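PDB 1GL6: atpase from Escherichia coli, which probably couples DNA processing to the type IV secretion system in plasmid conjugation, acting as a hexameric P-loop nucleotide-binding motor related to ring helicases. Local coordinates for residues T63-L68 / V340-S345. Sequence-based numbering, arbitrary orientation.
Sequences TGKSVL and VVLGGS. With GNP (phosphoaminophosphonic acid-guanylate ester), chain I.
L342 CD1 lies over one face of the peptide joining G64 and K65, 3.5 Å from K65 N, while O1A of the nucleotide's alpha-phosphate lies over the opposite face, 3.3 Å from the same nitrogen. The carbonyl of the same peptide, G64 O, takes the backbone hydrogen bond from L68 N, which closes the helix's first turn. L342 CD1 also meets the aliphatic root of K65, at CG, 3.6 Å away; farther out, K65 NZ turns to G59 O. T63 crosses L342 obliquely, OG1 lying 3.4 Å from L342 CB. With chi1 at 56°, OG1 falls between the backbone N and the carbonyl carbon, where it is hydrogen-bonded to A60 O, and CG2 is left to rest 3.3 Å from G343 O. An alanine in place of T63 would probably leave A60 O without its hydroxyl partner and thin the packing against L342 and G343. Further along, L68 CD1 and V340 CG1 meet tip to tip at 3.7 Å. Across the helix start, S66 N and V67 N bond to phosphate oxygens, as in a Walker A P-loop, where R304 of the second subunit also reaches the nucleotide. The contact thus seats the start of helix 65-78 against the end of strand 338-341, which runs between strands 55-58 and 403-407 of the central sheet.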
loop_
_atom_site.group_PDB
_atom_site.type_symbol
_atom_site.label_atom_id
_atom_site.label_comp_id
_atom_site.label_asym_id
_atom_site.label_seq_id
_atom_site.Cartn_x
_atom_site.Cartn_y
_atom_site.Cartn_z
ATOM N N THR B 63 -12.258 26.045 18.909
ATOM C CA THR B 63 -13.262 25.379 19.738
ATOM C C THR B 63 -13.040 25.510 21.236
ATOM O O THR B 63 -13.936 25.209 22.013
ATOM C CB THR B 63 -13.380 23.870 19.393
ATOM O OG1 THR B 63 -12.093 23.244 19.517
ATOM C CG2 THR B 63 -13.917 23.689 17.975
ATOM N N GLY B 64 -11.855 25.945 21.648
ATOM C CA GLY B 64 -11.607 26.103 23.068
ATOM C C GLY B 64 -10.430 25.358 23.660
ATOM O O GLY B 64 -10.325 25.271 24.878
ATOM N N LYS B 65 -9.542 24.816 22.834
ATOM C CA LYS B 65 -8.401 24.110 23.383
ATOM C C LYS B 65 -7.686 25.049 24.338
ATOM O O LYS B 65 -7.281 24.647 25.420
ATOM C CB LYS B 65 -7.455 23.663 22.272
ATOM C CG LYS B 65 -8.129 22.761 21.251
ATOM C CD LYS B 65 -7.234 21.601 20.796
ATOM C CE LYS B 65 -6.498 21.911 19.510
ATOM N NZ LYS B 65 -7.423 22.205 18.380
ATOM N N SER B 66 -7.560 26.310 23.939
ATOM C CA SER B 66 -6.889 27.321 24.752
ATOM C C SER B 66 -7.574 27.512 26.089
ATOM O O SER B 66 -6.947 27.371 27.129
ATOM C CB SER B 66 -6.866 28.668 24.019
ATOM O OG SER B 66 -6.121 28.610 22.815
ATOM N N VAL B 67 -8.861 27.847 26.053
ATOM C CA VAL B 67 -9.630 28.057 27.268
ATOM C C VAL B 67 -9.464 26.884 28.223
ATOM O O VAL B 67 -9.399 27.062 29.442
ATOM C CB VAL B 67 -11.119 28.220 26.954
ATOM C CG1 VAL B 67 -11.905 28.381 28.243
ATOM C CG2 VAL B 67 -11.318 29.423 26.063
ATOM N N LEU B 68 -9.373 25.692 27.641
ATOM C CA LEU B 68 -9.234 24.453 28.391
ATOM C C LEU B 68 -7.842 24.277 28.976
ATOM O O LEU B 68 -7.692 24.043 30.175
ATOM C CB LEU B 68 -9.580 23.269 27.488
ATOM C CG LEU B 68 -9.831 21.928 28.187
ATOM C CD1 LEU B 68 -10.679 21.066 27.289
ATOM C CD2 LEU B 68 -8.518 21.233 28.550
ATOM N N VAL B 340 -10.660 14.395 25.548
ATOM C CA VAL B 340 -11.629 15.504 25.530
ATOM C C VAL B 340 -11.880 15.819 24.065
ATOM O O VAL B 340 -10.959 16.226 23.360
ATOM C CB VAL B 340 -11.082 16.793 26.174
ATOM C CG1 VAL B 340 -12.104 17.916 26.031
ATOM C CG2 VAL B 340 -10.744 16.554 27.616
ATOM N N VAL B 341 -13.111 15.622 23.602
ATOM C CA VAL B 341 -13.455 15.894 22.204
ATOM C C VAL B 341 -14.190 17.232 22.090
ATOM O O VAL B 341 -15.290 17.387 22.611
ATOM C CB VAL B 341 -14.344 14.770 21.633
ATOM C CG1 VAL B 341 -14.618 15.016 20.140
ATOM C CG2 VAL B 341 -13.685 13.418 21.876
ATOM N N LEU B 342 -13.584 18.188 21.388
ATOM C CA LEU B 342 -14.160 19.518 21.242
ATOM C C LEU B 342 -14.985 19.798 19.979
ATOM O O LEU B 342 -15.520 20.897 19.801
ATOM C CB LEU B 342 -13.057 20.576 21.379
ATOM C CG LEU B 342 -12.468 20.832 22.761
ATOM C CD1 LEU B 342 -11.341 21.799 22.619
ATOM C CD2 LEU B 342 -13.506 21.385 23.695
ATOM N N GLY B 343 -15.100 18.827 19.090
ATOM C CA GLY B 343 -15.910 19.086 17.913
ATOM C C GLY B 343 -15.116 19.603 16.746
ATOM O O GLY B 343 -14.442 20.617 16.831
ATOM N N GLY B 344 -15.213 18.888 15.640
ATOM C CA GLY B 344 -14.465 19.267 14.469
ATOM C C GLY B 344 -15.327 19.742 13.328
ATOM O O GLY B 344 -16.543 19.831 13.447
ATOM N N SER B 345 -14.663 20.042 12.217
ATOM C CA SER B 345 -15.308 20.518 11.011
ATOM C C SER B 345 -16.098 19.384 10.401
ATOM O O SER B 345 -15.758 18.219 10.591
ATOM C CB SER B 345 -14.246 20.999 10.028
ATOM O OG SER B 345 -14.840 21.401 8.811
HETATM P PG GNP I . -7.625 30.915 18.932
HETATM O O1G GNP I . -6.434 31.818 18.926
HETATM O O2G GNP I . -8.074 30.639 17.499
HETATM O O3G GNP I . -8.757 31.451 19.724
HETATM N N3B GNP I . -6.943 29.481 19.651
HETATM P PB GNP I . -7.810 28.057 19.942
HETATM O O1B GNP I . -8.082 27.348 18.698
HETATM O O2B GNP I . -7.075 27.309 20.998
HETATM O O3A GNP I . -9.221 28.613 20.526
HETATM P PA GNP I . -9.609 29.164 21.920
HETATM O O1A GNP I . -9.521 28.123 22.939
HETATM O O2A GNP I . -8.824 30.446 22.115
HETATM O "O5'" GNP I . -11.073 29.495 21.747
HETATM C "C5'" GNP I . -11.525 30.477 20.804
HETATM C "C4'" GNP I . -12.864 30.976 21.195
HETATM O "O4'" GNP I . -13.079 31.174 22.543
HETATM C "C3'" GNP I . -13.204 32.316 20.497
HETATM O "O3'" GNP I . -13.946 32.107 19.279
HETATM C "C2'" GNP I . -14.006 33.102 21.555
HETATM O "O2'" GNP I . -15.394 33.011 21.404
HETATM C "C1'" GNP I . -13.536 32.477 22.834
HETATM N N9 GNP I . -12.459 33.281 23.491
HETATM C C8 GNP I . -11.074 32.834 23.677
HETATM N N7 GNP I . -10.369 33.751 24.289
HETATM C C5 GNP I . -11.330 34.863 24.515
HETATM C C6 GNP I . -11.119 36.161 25.167
HETATM O O6 GNP I . -10.142 36.611 25.650
HETATM N N1 GNP I . -12.292 36.907 25.175
HETATM C C2 GNP I . -13.435 36.373 24.607
HETATM N N2 GNP I . -14.503 37.313 24.734
HETATM N N3 GNP I . -13.709 35.259 24.027
HETATM C C4 GNP I . -12.558 34.521 24.018
#